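Hypothetical protein PH1109 (PDB 2D59) is of unknown function but belongs to the CoA-binding domain family, whose members share a Rossmann-type fold of parallel strands flanked by helices. Local coordinates at residues Val52-Pro57 / Arg65-Ser70; Ser70-Pro75 / Val94-Lys99; Asp82-Pro87 / Trp106-Thr111; Ala102-Phe107 / Ile126-Arg131. One frame throughout, in Å; residues are numbered along the deposited sequence.

Interaction 1: residues Val52-Pro57 / Arg65-Ser70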
loop_
_atom_site.group_PDB
_atom_site.type_symbol
_atom_site.label_atom_id
_atom_site.label_comp_id
_atom_site.label_asym_id
_atom_site.label_seq_id
_atom_site.Cartn_x
_atom_site.Cartn_y
_atom_site.Cartn_z
ATOM N N VAL A 52 -2.633 -7.419 6.944
ATOM C CA VAL A 52 -2.490 -5.971 6.887
ATOM C C VAL A 52 -1.985 -5.358 8.185
ATOM O O VAL A 52 -2.586 -5.530 9.245
ATOM C CB VAL A 52 -3.838 -5.304 6.514
ATOM C CG1 VAL A 52 -3.634 -3.821 6.242
ATOM C CG2 VAL A 52 -4.436 -5.991 5.288
ATOM N N TYR A 53 -0.873 -4.640 8.075
ATOM C CA TYR A 53 -0.240 -3.968 9.202
ATOM C C TYR A 53 -0.365 -2.468 8.965
ATOM O O TYR A 53 0.404 -1.881 8.201
ATOM C CB TYR A 53 1.226 -4.400 9.275
ATOM C CG TYR A 53 1.378 -5.903 9.359
ATOM C CD1 TYR A 53 1.249 -6.571 10.577
ATOM C CD2 TYR A 53 1.576 -6.666 8.209
ATOM C CE1 TYR A 53 1.308 -7.958 10.643
ATOM C CE2 TYR A 53 1.638 -8.054 8.262
ATOM C CZ TYR A 53 1.502 -8.697 9.481
ATOM O OH TYR A 53 1.556 -10.068 9.532
ATOM N N PRO A 54 -1.355 -1.827 9.605
ATOM C CA PRO A 54 -1.555 -0.387 9.434
ATOM C C PRO A 54 -0.434 0.473 9.998
ATOM O O PRO A 54 0.173 0.133 11.014
ATOM C CB PRO A 54 -2.893 -0.139 10.125
ATOM C CG PRO A 54 -2.898 -1.165 11.214
ATOM C CD PRO A 54 -2.357 -2.395 10.524
ATOM N N VAL A 55 -0.171 1.583 9.317
ATOM C CA VAL A 55 0.863 2.523 9.726
ATOM C C VAL A 55 0.318 3.946 9.765
ATOM O O VAL A 55 -0.180 4.460 8.766
ATOM C CB VAL A 55 2.068 2.507 8.761
ATOM C CG1 VAL A 55 3.063 3.593 9.163
ATOM C CG2 VAL A 55 2.731 1.143 8.771
ATOM N N ASN A 56 0.413 4.572 10.934
ATOM C CA ASN A 56 -0.036 5.946 11.126
ATOM C C ASN A 56 0.313 6.371 12.549
ATOM O O ASN A 56 -0.254 5.861 13.512
ATOM C CB ASN A 56 -1.549 6.075 10.920
ATOM C CG ASN A 56 -1.991 7.522 10.772
ATOM O OD1 ASN A 56 -1.500 8.410 11.472
ATOM N ND2 ASN A 56 -2.927 7.766 9.861
ATOM N N PRO A 57 1.261 7.307 12.697
ATOM C CA PRO A 57 1.682 7.795 14.014
ATOM C C PRO A 57 0.535 8.331 14.873
ATOM O O PRO A 57 0.661 8.426 16.094
ATOM C CB PRO A 57 2.690 8.885 13.665
ATOM C CG PRO A 57 3.308 8.367 12.409
ATOM C CD PRO A 57 2.096 7.894 11.635
ATOM N N ARG A 65 -6.426 -4.044 14.284
ATOM C CA ARG A 65 -5.020 -4.321 14.005
ATOM C C ARG A 65 -4.118 -3.300 14.695
ATOM O O ARG A 65 -4.427 -2.108 14.716
ATOM C CB ARG A 65 -4.775 -4.276 12.495
ATOM C CG ARG A 65 -5.611 -5.271 11.697
ATOM C CD ARG A 65 -5.131 -6.700 11.902
ATOM N NE ARG A 65 -3.778 -6.894 11.384
ATOM C CZ ARG A 65 -3.036 -7.973 11.611
ATOM N NH1 ARG A 65 -3.510 -8.968 12.351
ATOM N NH2 ARG A 65 -1.812 -8.053 11.102
ATOM N N LYS A 66 -3.006 -3.767 15.257
ATOM C CA LYS A 66 -2.080 -2.853 15.915
ATOM C C LYS A 66 -1.519 -1.911 14.856
ATOM O O LYS A 66 -1.041 -2.357 13.813
ATOM C CB LYS A 66 -0.934 -3.613 16.581
ATOM C CG LYS A 66 0.067 -2.696 17.272
ATOM C CD LYS A 66 1.156 -3.478 17.979
ATOM C CE LYS A 66 2.136 -2.540 18.666
ATOM N NZ LYS A 66 3.192 -3.293 19.395
ATOM N N CYS A 67 -1.578 -0.612 15.127
ATOM C CA CYS A 67 -1.090 0.385 14.181
ATOM C C CYS A 67 0.269 0.941 14.598
ATOM O O CYS A 67 0.440 1.394 15.730
ATOM C CB CYS A 67 -2.111 1.515 14.067
ATOM S SG CYS A 67 -1.816 2.656 12.704
ATOM N N TYR A 68 1.231 0.906 13.679
ATOM C CA TYR A 68 2.582 1.388 13.956
ATOM C C TYR A 68 2.841 2.799 13.422
ATOM O O TYR A 68 2.260 3.214 12.421
ATOM C CB TYR A 68 3.611 0.414 13.367
ATOM C CG TYR A 68 3.452 -1.009 13.856
ATOM C CD1 TYR A 68 2.439 -1.833 13.360
ATOM C CD2 TYR A 68 4.295 -1.524 14.839
ATOM C CE1 TYR A 68 2.270 -3.135 13.832
ATOM C CE2 TYR A 68 4.136 -2.821 15.319
ATOM C CZ TYR A 68 3.125 -3.620 14.814
ATOM O OH TYR A 68 2.973 -4.903 15.292
ATOM N N PRO A 69 3.717 3.560 14.100
ATOM C CA PRO A 69 4.030 4.925 13.665
ATOM C C PRO A 69 4.940 4.963 12.438
ATOM O O PRO A 69 5.027 5.980 11.753
ATOM C CB PRO A 69 4.689 5.532 14.901
ATOM C CG PRO A 69 5.409 4.365 15.484
ATOM C CD PRO A 69 4.387 3.250 15.376
ATOM N N SER A 70 5.610 3.847 12.168
ATOM C CA SER A 70 6.516 3.737 11.029
ATOM C C SER A 70 6.520 2.325 10.455
ATOM O O SER A 70 6.252 1.355 11.163
ATOM C CB SER A 70 7.939 4.114 11.447
ATOM O OG SER A 70 8.881 3.688 10.477
#
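Val52 O is gripped by two nitrogens of Arg65: NE gives the main hydrogen bond at 2.8 Å, and NH2 adds a weak one at 3.2 Å. Val52 O sits at the edge of the guanidinium, which the side chain brings round by bending at chi2 and chi3. On its way there the arginine passes across the ring of Pro54 at about a right angle, with Arg65 CB 3.6 Å from Pro54 CD. NH2 also comes up to Tyr53 CE1, the ring and guanidinium planes turned 60° apart; the phenol oxygen itself is hydrogen-bonded to Lys24. Strand 51-55 is an outermost strand of the parallel Rossmann-type sheet within this chain, and residues 65-70 pass along it with a single beta bridge, Val55 to Tyr68. Two backbone bonds make that bridge, Tyr68 N to Pro54 O at 3.0 Å and the shorter Asn56 N to Tyr68 O at 2.7 Å. The Cys67 sulfur comes to both backbone and side chain: SG lies anti to the backbone N (chi1 -168°), which sets it 3.4 Å from Asn56 N and 4.0 Å from Pro54 CB. Asn56 turns its amide elsewhere, ND2 bonding Ala30 O and OD1 bonding Lys58 N. At the exposed end Pro57 CG touches Pro69 CB at 4.0 Å and lies still nearer the Pro69 carbonyl oxygen.

Interaction 2: residues Ser70-Pro75 / Val94-Lys99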
loop_
_atom_site.group_PDB
_atom_site.type_symbol
_atom_site.label_atom_id
_atom_site.label_comp_id
_atom_site.label_asym_id
_atom_site.label_seq_id
_atom_site.Cartn_x
_atom_site.Cartn_y
_atom_site.Cartn_z
ATOM N N SER A 70 5.610 3.847 12.168
ATOM C CA SER A 70 6.516 3.737 11.029
ATOM C C SER A 70 6.520 2.325 10.455
ATOM O O SER A 70 6.252 1.355 11.163
ATOM C CB SER A 70 7.939 4.114 11.447
ATOM O OG SER A 70 8.881 3.688 10.477
ATOM N N VAL A 71 6.831 2.215 9.167
ATOM C CA VAL A 71 6.877 0.918 8.502
ATOM C C VAL A 71 7.951 0.017 9.108
ATOM O O VAL A 71 7.766 -1.196 9.225
ATOM C CB VAL A 71 7.160 1.071 6.989
ATOM C CG1 VAL A 71 7.348 -0.296 6.354
ATOM C CG2 VAL A 71 6.014 1.809 6.317
ATOM N N LEU A 72 9.072 0.617 9.494
ATOM C CA LEU A 72 10.177 -0.133 10.079
ATOM C C LEU A 72 9.856 -0.709 11.457
ATOM O O LEU A 72 10.516 -1.646 11.907
ATOM C CB LEU A 72 11.424 0.752 10.169
ATOM C CG LEU A 72 12.080 1.126 8.836
ATOM C CD1 LEU A 72 13.274 2.035 9.084
ATOM C CD2 LEU A 72 12.517 -0.139 8.111
ATOM N N ASP A 73 8.847 -0.153 12.123
ATOM C CA ASP A 73 8.461 -0.631 13.448
ATOM C C ASP A 73 7.704 -1.952 13.388
ATOM O O ASP A 73 7.587 -2.655 14.392
ATOM C CB ASP A 73 7.603 0.412 14.169
ATOM C CG ASP A 73 8.364 1.685 14.470
ATOM O OD1 ASP A 73 9.500 1.588 14.976
ATOM O OD2 ASP A 73 7.824 2.779 14.211
ATOM N N ILE A 74 7.182 -2.282 12.213
ATOM C CA ILE A 74 6.441 -3.523 12.038
ATOM C C ILE A 74 7.381 -4.714 12.197
ATOM O O ILE A 74 8.393 -4.812 11.507
ATOM C CB ILE A 74 5.786 -3.578 10.644
ATOM C CG1 ILE A 74 4.809 -2.413 10.500
ATOM C CG2 ILE A 74 5.068 -4.905 10.452
ATOM C CD1 ILE A 74 4.268 -2.227 9.093
ATOM N N PRO A 75 7.056 -5.633 13.119
ATOM C CA PRO A 75 7.867 -6.828 13.380
ATOM C C PRO A 75 7.940 -7.794 12.198
ATOM O O PRO A 75 9.014 -8.274 11.840
ATOM C CB PRO A 75 7.166 -7.470 14.582
ATOM C CG PRO A 75 6.476 -6.322 15.244
ATOM C CD PRO A 75 5.941 -5.545 14.075
ATOM N N VAL A 94 8.724 5.887 1.600
ATOM C CA VAL A 94 9.406 5.108 0.575
ATOM C C VAL A 94 10.769 4.712 1.130
ATOM O O VAL A 94 11.213 3.578 0.963
ATOM C CB VAL A 94 9.605 5.919 -0.723
ATOM C CG1 VAL A 94 10.550 5.181 -1.663
ATOM C CG2 VAL A 94 8.266 6.135 -1.403
ATOM N N GLU A 95 11.429 5.659 1.791
ATOM C CA GLU A 95 12.731 5.408 2.388
ATOM C C GLU A 95 12.594 4.292 3.419
ATOM O O GLU A 95 13.475 3.442 3.551
ATOM C CB GLU A 95 13.260 6.687 3.043
ATOM C CG GLU A 95 13.565 7.792 2.039
ATOM C CD GLU A 95 13.972 9.099 2.693
ATOM O OE1 GLU A 95 14.347 10.036 1.957
ATOM O OE2 GLU A 95 13.916 9.193 3.937
ATOM N N GLN A 96 11.476 4.299 4.140
ATOM C CA GLN A 96 11.200 3.275 5.140
ATOM C C GLN A 96 10.988 1.936 4.446
ATOM O O GLN A 96 11.539 0.917 4.859
ATOM C CB GLN A 96 9.947 3.635 5.940
ATOM C CG GLN A 96 10.161 4.677 7.022
ATOM C CD GLN A 96 8.866 5.072 7.696
ATOM O OE1 GLN A 96 7.955 4.254 7.843
ATOM N NE2 GLN A 96 8.777 6.326 8.122
ATOM N N ALA A 97 10.179 1.944 3.391
ATOM C CA ALA A 97 9.898 0.731 2.630
ATOM C C ALA A 97 11.205 0.139 2.113
ATOM O O ALA A 97 11.377 -1.076 2.086
ATOM C CB ALA A 97 8.967 1.051 1.462
ATOM N N ILE A 98 12.121 1.012 1.703
ATOM C CA ILE A 98 13.415 0.583 1.189
ATOM C C ILE A 98 14.179 -0.133 2.284
ATOM O O ILE A 98 14.712 -1.218 2.071
ATOM C CB ILE A 98 14.272 1.778 0.719
ATOM C CG1 ILE A 98 13.544 2.524 -0.393
ATOM C CG2 ILE A 98 15.613 1.291 0.193
ATOM C CD1 ILE A 98 13.195 1.643 -1.565
ATOM N N LYS A 99 14.252 0.493 3.452
ATOM C CA LYS A 99 14.962 -0.086 4.588
ATOM C C LYS A 99 14.310 -1.385 5.044
ATOM O O LYS A 99 14.993 -2.323 5.445
ATOM C CB LYS A 99 14.998 0.903 5.759
ATOM C CG LYS A 99 15.890 2.120 5.543
ATOM C CD LYS A 99 17.303 1.710 5.148
ATOM C CE LYS A 99 18.313 2.805 5.446
ATOM N NZ LYS A 99 18.486 2.993 6.914
#
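Gln96 reaches out from its helix to Ser70 and Val71, and the contact is built round its amide oxygen. Beyond CG the glutamine chain is extended (chi2 175°), carrying OE1 across to the start of segment 70-75. There Val71 N donates a hydrogen bond of 2.7 Å to Gln96 OE1, with an N-H...O angle of 160°; the donor stands 29° out of the plane of the amide carbonyl. Ser70 OG comes to the same oxygen at 2.8 Å, a weak interaction whose proton has another acceptor within reach. That hydroxyl also accepts from Leu72 N, closing an ST turn at the start of the segment.

The Val71 side chain points toward the helix and crosses the glutamine obliquely: its CB lies 3.4 Å from Gln96 OE1 and 3.9 Å from Gln96 CB. Apolar carbon therefore lies against the stem of the glutamine as well as beside its polar end. One helical turn further on, Leu72 and Lys99 meet, again obliquely. Both leucine methyls lie against Lys99 CB, Leu72 CD2 the nearer at 3.6 Å, whereas the lysine chain bends at chi2 and leads its amine away. Leu72 CD2 also touches the backbone at Gln96 O.

The contact lies near the surface, where the loop between strands 65-66 and 80-83 meets helix 87-100. Lys100 of that helix extends the packing against Val71 and Leu72, while Val94 faces away to pack on helix 114-122.

Interaction 3: residues Asp82-Pro87 / Trp106-Thr111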
loop_
_atom_site.group_PDB
_atom_site.type_symbol
_atom_site.label_atom_id
_atom_site.label_comp_id
_atom_site.label_asym_id
_atom_site.label_seq_id
_atom_site.Cartn_x
_atom_site.Cartn_y
_atom_site.Cartn_z
ATOM N N ASP A 82 1.401 0.084 0.831
ATOM C CA ASP A 82 0.231 0.726 0.240
ATOM C C ASP A 82 0.066 2.131 0.813
ATOM O O ASP A 82 -0.332 2.292 1.966
ATOM C CB ASP A 82 -0.984 -0.150 0.552
ATOM C CG ASP A 82 -2.200 0.217 -0.254
ATOM O OD1 ASP A 82 -2.047 0.791 -1.351
ATOM O OD2 ASP A 82 -3.315 -0.100 0.213
ATOM N N LEU A 83 0.357 3.140 -0.005
ATOM C CA LEU A 83 0.305 4.537 0.432
ATOM C C LEU A 83 -0.992 5.318 0.243
ATOM O O LEU A 83 -1.524 5.414 -0.860
ATOM C CB LEU A 83 1.428 5.323 -0.248
ATOM C CG LEU A 83 2.865 4.822 -0.095
ATOM C CD1 LEU A 83 3.745 5.535 -1.109
ATOM C CD2 LEU A 83 3.363 5.058 1.326
ATOM N N PHE A 84 -1.469 5.918 1.330
ATOM C CA PHE A 84 -2.678 6.729 1.298
ATOM C C PHE A 84 -2.385 8.179 1.690
ATOM O O PHE A 84 -3.301 8.992 1.810
ATOM C CB PHE A 84 -3.735 6.138 2.237
ATOM C CG PHE A 84 -4.425 4.924 1.682
ATOM C CD1 PHE A 84 -5.542 5.059 0.861
ATOM C CD2 PHE A 84 -3.944 3.648 1.959
ATOM C CE1 PHE A 84 -6.173 3.935 0.323
ATOM C CE2 PHE A 84 -4.566 2.519 1.426
ATOM C CZ PHE A 84 -5.682 2.664 0.609
ATOM N N VAL A 85 -1.106 8.503 1.866
ATOM C CA VAL A 85 -0.710 9.857 2.257
ATOM C C VAL A 85 -0.392 10.795 1.091
ATOM O O VAL A 85 -0.182 10.357 -0.041
ATOM C CB VAL A 85 0.507 9.824 3.211
ATOM C CG1 VAL A 85 0.147 9.065 4.481
ATOM C CG2 VAL A 85 1.704 9.179 2.523
ATOM N N LYS A 86 -0.357 12.092 1.388
ATOM C CA LYS A 86 -0.082 13.120 0.389
ATOM C C LYS A 86 1.272 12.897 -0.272
ATOM O O LYS A 86 2.203 12.400 0.354
ATOM C CB LYS A 86 -0.111 14.508 1.042
ATOM C CG LYS A 86 -1.157 14.653 2.135
ATOM C CD LYS A 86 -2.541 14.239 1.658
ATOM C CE LYS A 86 -3.485 14.051 2.838
ATOM N NZ LYS A 86 -2.960 13.031 3.798
ATOM N N PRO A 87 1.395 13.271 -1.555
ATOM C CA PRO A 87 2.641 13.109 -2.308
ATOM C C PRO A 87 3.893 13.562 -1.558
ATOM O O PRO A 87 4.903 12.863 -1.546
ATOM C CB PRO A 87 2.387 13.940 -3.562
ATOM C CG PRO A 87 0.925 13.740 -3.789
ATOM C CD PRO A 87 0.360 13.904 -2.392
ATOM N N TRP A 106 3.038 0.844 -3.544
ATOM C CA TRP A 106 1.771 1.069 -4.216
ATOM C C TRP A 106 1.208 2.449 -3.895
ATOM O O TRP A 106 0.782 2.704 -2.771
ATOM C CB TRP A 106 0.778 -0.020 -3.793
ATOM C CG TRP A 106 -0.504 -0.033 -4.571
ATOM C CD1 TRP A 106 -1.384 1.001 -4.719
ATOM C CD2 TRP A 106 -1.068 -1.144 -5.283
ATOM N NE1 TRP A 106 -2.459 0.603 -5.474
ATOM C CE2 TRP A 106 -2.294 -0.708 -5.831
ATOM C CE3 TRP A 106 -0.661 -2.468 -5.502
ATOM C CZ2 TRP A 106 -3.115 -1.545 -6.596
ATOM C CZ3 TRP A 106 -1.480 -3.303 -6.262
ATOM C CH2 TRP A 106 -2.694 -2.836 -6.798
ATOM N N PHE A 107 1.218 3.334 -4.890
ATOM C CA PHE A 107 0.695 4.687 -4.737
ATOM C C PHE A 107 -0.798 4.703 -5.047
ATOM O O PHE A 107 -1.206 4.494 -6.190
ATOM C CB PHE A 107 1.415 5.643 -5.693
ATOM C CG PHE A 107 2.845 5.933 -5.316
ATOM C CD1 PHE A 107 3.158 6.995 -4.469
ATOM C CD2 PHE A 107 3.879 5.153 -5.821
ATOM C CE1 PHE A 107 4.484 7.277 -4.137
ATOM C CE2 PHE A 107 5.210 5.427 -5.494
ATOM C CZ PHE A 107 5.510 6.492 -4.651
ATOM N N GLN A 108 -1.616 4.944 -4.029
ATOM C CA GLN A 108 -3.058 5.008 -4.221
ATOM C C GLN A 108 -3.373 6.324 -4.939
ATOM O O GLN A 108 -2.485 7.149 -5.155
ATOM C CB GLN A 108 -3.771 4.955 -2.867
ATOM C CG GLN A 108 -3.666 3.620 -2.133
ATOM C CD GLN A 108 -4.720 2.617 -2.564
ATOM O OE1 GLN A 108 -5.876 2.976 -2.800
ATOM N NE2 GLN A 108 -4.335 1.349 -2.639
ATOM N N TYR A 109 -4.633 6.520 -5.305
ATOM C CA TYR A 109 -5.039 7.731 -6.007
ATOM C C TYR A 109 -4.610 9.024 -5.312
ATOM O O TYR A 109 -4.726 9.160 -4.093
ATOM C CB TYR A 109 -6.559 7.733 -6.206
ATOM C CG TYR A 109 -7.059 6.616 -7.096
ATOM C CD1 TYR A 109 -6.540 6.439 -8.378
ATOM C CD2 TYR A 109 -8.059 5.740 -6.664
ATOM C CE1 TYR A 109 -7.001 5.422 -9.208
ATOM C CE2 TYR A 109 -8.527 4.717 -7.490
ATOM C CZ TYR A 109 -7.993 4.567 -8.761
ATOM O OH TYR A 109 -8.455 3.572 -9.595
ATOM N N ASN A 110 -4.103 9.960 -6.109
ATOM C CA ASN A 110 -3.669 11.268 -5.630
ATOM C C ASN A 110 -2.582 11.249 -4.556
ATOM O O ASN A 110 -2.603 12.070 -3.639
ATOM C CB ASN A 110 -4.876 12.055 -5.110
ATOM C CG ASN A 110 -5.974 12.195 -6.148
ATOM O OD1 ASN A 110 -6.559 11.205 -6.587
ATOM N ND2 ASN A 110 -6.257 13.429 -6.548
ATOM N N THR A 111 -1.634 10.326 -4.672
ATOM C CA THR A 111 -0.543 10.238 -3.703
ATOM C C THR A 111 0.817 10.185 -4.397
ATOM O O THR A 111 1.858 10.280 -3.748
ATOM C CB THR A 111 -0.648 8.964 -2.835
ATOM O OG1 THR A 111 -0.317 7.818 -3.631
ATOM C CG2 THR A 111 -2.054 8.793 -2.293
#
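Gln108 NE2 donates a hydrogen bond of 2.7 Å to Asp82 OD1, meeting the syn lone pair of the carboxylate, with the two flat groups turned 71° against each other. A bend at chi2 (-85°) folds the glutamine back toward the strand to make this bond. Along the backbone, Leu83 N bonds Trp106 O at 2.8 Å, nearly in line with the carbonyl, and Gln108 N returns to Leu83 O in the carbonyl plane. The first belongs to the parallel pairing of Asp82 with Trp106 and Leu83 with Phe107; the second carries it one residue beyond strand 104-107. A type II turn then runs from Gln108 to Thr111, whose OG1 donates to Gln108 O at 2.7 Å.

The packing divides between the two faces of the sheet. Beside Asp82, the amide of Gln108 stacks on the Phe84 ring with planes 23° apart, and Gln108 CG lies 3.6 Å from the ring centroid in a CH-pi contact. Beside Leu83, its CD1 rests over the Phe107 ring, 4.0 Å from the centroid. Thr111 closes the far end, its CB 3.2 Å from Val85 O, a buried oxygen that has no hydrogen-bond partner in the model.

Strands 80-83 and 104-107 are joined here through the crossover helix 87-100, from which Thr90 packs on Leu83 and Phe107. Met133 of helix 133-141 touches Asp82, Trp106 and Gln108 on the other face, and strand 24-28 flanks strand 80-83.

Interaction 4: residues Ala102-Phe107 / Ile126-Arg131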
loop_
_atom_site.group_PDB
_atom_site.type_symbol
_atom_site.label_atom_id
_atom_site.label_comp_id
_atom_site.label_asym_id
_atom_site.label_seq_id
_atom_site.Cartn_x
_atom_site.Cartn_y
_atom_site.Cartn_z
ATOM N N ALA A 102 10.869 -3.939 1.371
ATOM C CA ALA A 102 9.606 -4.202 0.689
ATOM C C ALA A 102 9.878 -4.569 -0.764
ATOM O O ALA A 102 10.955 -4.292 -1.287
ATOM C CB ALA A 102 8.707 -2.973 0.765
ATOM N N LYS A 103 8.899 -5.192 -1.410
ATOM C CA LYS A 103 9.034 -5.606 -2.802
ATOM C C LYS A 103 8.251 -4.694 -3.736
ATOM O O LYS A 103 8.588 -4.559 -4.914
ATOM C CB LYS A 103 8.522 -7.036 -2.980
ATOM C CG LYS A 103 9.266 -8.091 -2.180
ATOM C CD LYS A 103 10.673 -8.297 -2.708
ATOM C CE LYS A 103 11.362 -9.442 -1.984
ATOM N NZ LYS A 103 12.744 -9.669 -2.488
ATOM N N VAL A 104 7.205 -4.071 -3.203
ATOM C CA VAL A 104 6.348 -3.200 -4.000
ATOM C C VAL A 104 5.921 -1.940 -3.257
ATOM O O VAL A 104 5.649 -1.975 -2.058
ATOM C CB VAL A 104 5.055 -3.952 -4.417
ATOM C CG1 VAL A 104 4.131 -3.030 -5.202
ATOM C CG2 VAL A 104 5.408 -5.181 -5.240
ATOM N N VAL A 105 5.888 -0.824 -3.977
ATOM C CA VAL A 105 5.421 0.435 -3.417
ATOM C C VAL A 105 4.162 0.701 -4.231
ATOM O O VAL A 105 4.206 0.752 -5.459
ATOM C CB VAL A 105 6.423 1.589 -3.627
ATOM C CG1 VAL A 105 5.854 2.879 -3.040
ATOM C CG2 VAL A 105 7.744 1.253 -2.958
ATOM N N TRP A 106 3.038 0.844 -3.544
ATOM C CA TRP A 106 1.771 1.069 -4.216
ATOM C C TRP A 106 1.208 2.449 -3.895
ATOM O O TRP A 106 0.782 2.704 -2.771
ATOM C CB TRP A 106 0.778 -0.020 -3.793
ATOM C CG TRP A 106 -0.504 -0.033 -4.571
ATOM C CD1 TRP A 106 -1.384 1.001 -4.719
ATOM C CD2 TRP A 106 -1.068 -1.144 -5.283
ATOM N NE1 TRP A 106 -2.459 0.603 -5.474
ATOM C CE2 TRP A 106 -2.294 -0.708 -5.831
ATOM C CE3 TRP A 106 -0.661 -2.468 -5.502
ATOM C CZ2 TRP A 106 -3.115 -1.545 -6.596
ATOM C CZ3 TRP A 106 -1.480 -3.303 -6.262
ATOM C CH2 TRP A 106 -2.694 -2.836 -6.798
ATOM N N PHE A 107 1.218 3.334 -4.890
ATOM C CA PHE A 107 0.695 4.687 -4.737
ATOM C C PHE A 107 -0.798 4.703 -5.047
ATOM O O PHE A 107 -1.206 4.494 -6.190
ATOM C CB PHE A 107 1.415 5.643 -5.693
ATOM C CG PHE A 107 2.845 5.933 -5.316
ATOM C CD1 PHE A 107 3.158 6.995 -4.469
ATOM C CD2 PHE A 107 3.879 5.153 -5.821
ATOM C CE1 PHE A 107 4.484 7.277 -4.137
ATOM C CE2 PHE A 107 5.210 5.427 -5.494
ATOM C CZ PHE A 107 5.510 6.492 -4.651
ATOM N N ILE A 126 9.246 -2.540 -7.045
ATOM C CA ILE A 126 8.273 -2.535 -8.127
ATOM C C ILE A 126 7.315 -1.394 -7.808
ATOM O O ILE A 126 6.954 -1.199 -6.651
ATOM C CB ILE A 126 7.486 -3.844 -8.165
ATOM C CG1 ILE A 126 8.442 -5.014 -8.400
ATOM C CG2 ILE A 126 6.438 -3.789 -9.260
ATOM C CD1 ILE A 126 7.776 -6.368 -8.302
ATOM N N ILE A 127 6.902 -0.649 -8.828
ATOM C CA ILE A 127 6.011 0.484 -8.616
ATOM C C ILE A 127 4.626 0.336 -9.236
ATOM O O ILE A 127 4.484 0.089 -10.436
ATOM C CB ILE A 127 6.655 1.778 -9.159
ATOM C CG1 ILE A 127 8.016 1.985 -8.489
ATOM C CG2 ILE A 127 5.750 2.985 -8.891
ATOM C CD1 ILE A 127 8.834 3.091 -9.099
ATOM N N VAL A 128 3.604 0.465 -8.398
ATOM C CA VAL A 128 2.224 0.431 -8.860
ATOM C C VAL A 128 1.787 1.849 -8.532
ATOM O O VAL A 128 2.029 2.332 -7.423
ATOM C CB VAL A 128 1.366 -0.591 -8.081
ATOM C CG1 VAL A 128 -0.083 -0.516 -8.553
ATOM C CG2 VAL A 128 1.915 -1.997 -8.294
ATOM N N ALA A 129 1.177 2.536 -9.488
ATOM C CA ALA A 129 0.790 3.915 -9.231
ATOM C C ALA A 129 -0.534 4.352 -9.827
ATOM O O ALA A 129 -0.873 4.032 -10.974
ATOM C CB ALA A 129 1.902 4.850 -9.692
ATOM N N ASN A 130 -1.267 5.111 -9.020
ATOM C CA ASN A 130 -2.573 5.636 -9.377
ATOM C C ASN A 130 -3.577 4.526 -9.661
ATOM O O ASN A 130 -4.256 4.517 -10.688
ATOM C CB ASN A 130 -2.468 6.588 -10.567
ATOM C CG ASN A 130 -3.516 7.678 -10.516
ATOM O OD1 ASN A 130 -3.716 8.300 -9.471
ATOM N ND2 ASN A 130 -4.186 7.921 -11.637
ATOM N N ARG A 131 -3.633 3.579 -8.730
ATOM C CA ARG A 131 -4.555 2.453 -8.770
ATOM C C ARG A 131 -4.936 2.237 -7.310
ATOM O O ARG A 131 -4.254 2.727 -6.410
ATOM C CB ARG A 131 -3.880 1.170 -9.278
ATOM C CG ARG A 131 -3.250 1.233 -10.657
ATOM C CD ARG A 131 -2.833 -0.179 -11.054
ATOM N NE ARG A 131 -1.944 -0.223 -12.211
ATOM C CZ ARG A 131 -2.271 -0.743 -13.389
ATOM N NH1 ARG A 131 -3.477 -1.263 -13.578
ATOM N NH2 ARG A 131 -1.385 -0.757 -14.375
#
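Trp106 stretches over Val128 of the neighbouring strand as far as Arg131. From CB its CG lies anti to the backbone N (chi1 -171°), and CG itself is 4.0 Å from both CB and CG1 of Val128. At the ring junction CD2 and CE2 are each 3.5 Å from Val128 CG1, the methyl that sits over the centre of the six-membered ring, 3.4 Å from its centroid, in a CH-pi contact. On the pyrrole side NE1 donates a hydrogen bond of 2.9 Å to Arg131 O, which lies in the indole plane; seen from the carbonyl, though, the donor stands 72° out of plane, above it and not on a lone pair. At the outer rim CZ2 meets Arg131 CB, while CZ3 and CH2 stay close to Val128 CG1.

Strands 104-107 and 126-129 run parallel, 13° apart, and belong to a beta-alpha-beta unit whose crossover is helix 114-122. Their backbones bond in the alternating parallel pattern, for instance Val128 N to Val105 O at 3.0 Å and Phe107 N to Val128 O at 2.8 Å. Val104 projects from the same side of the sheet as Trp106, with CG1 3.9 Å from Val128 CG2. The opposite face of the sheet holds Phe107, whose CB is 4.1 Å from Ala129 CB. The Arg131 guanidinium turns away to salt bridges with Asp8 and Glu136.

How the interactions relate
Interactions 3 and 4 share Trp106 and Phe107 and join strand 104-107 to its two neighbours in the parallel sheet. Interaction 4 is buried, with regular pairing, apolar packing and one indole-to-backbone bond; interaction 3, partly buried, adds a bond between two side chains where the strands give way to loops. Interaction 1 lies across the chain's centre from interaction 4, on strand 51-55 of the same sheet, where a single bridge and an arginine side chain join residues 65-70 to the strand. Interaction 2, at the surface, relies on a glutamine. It shares Ser70 with interaction 1, and Ile74 packs back on Tyr53 and Val55. Its helix follows strand 80-83 and precedes strand 104-107, and Val94 touches Phe107.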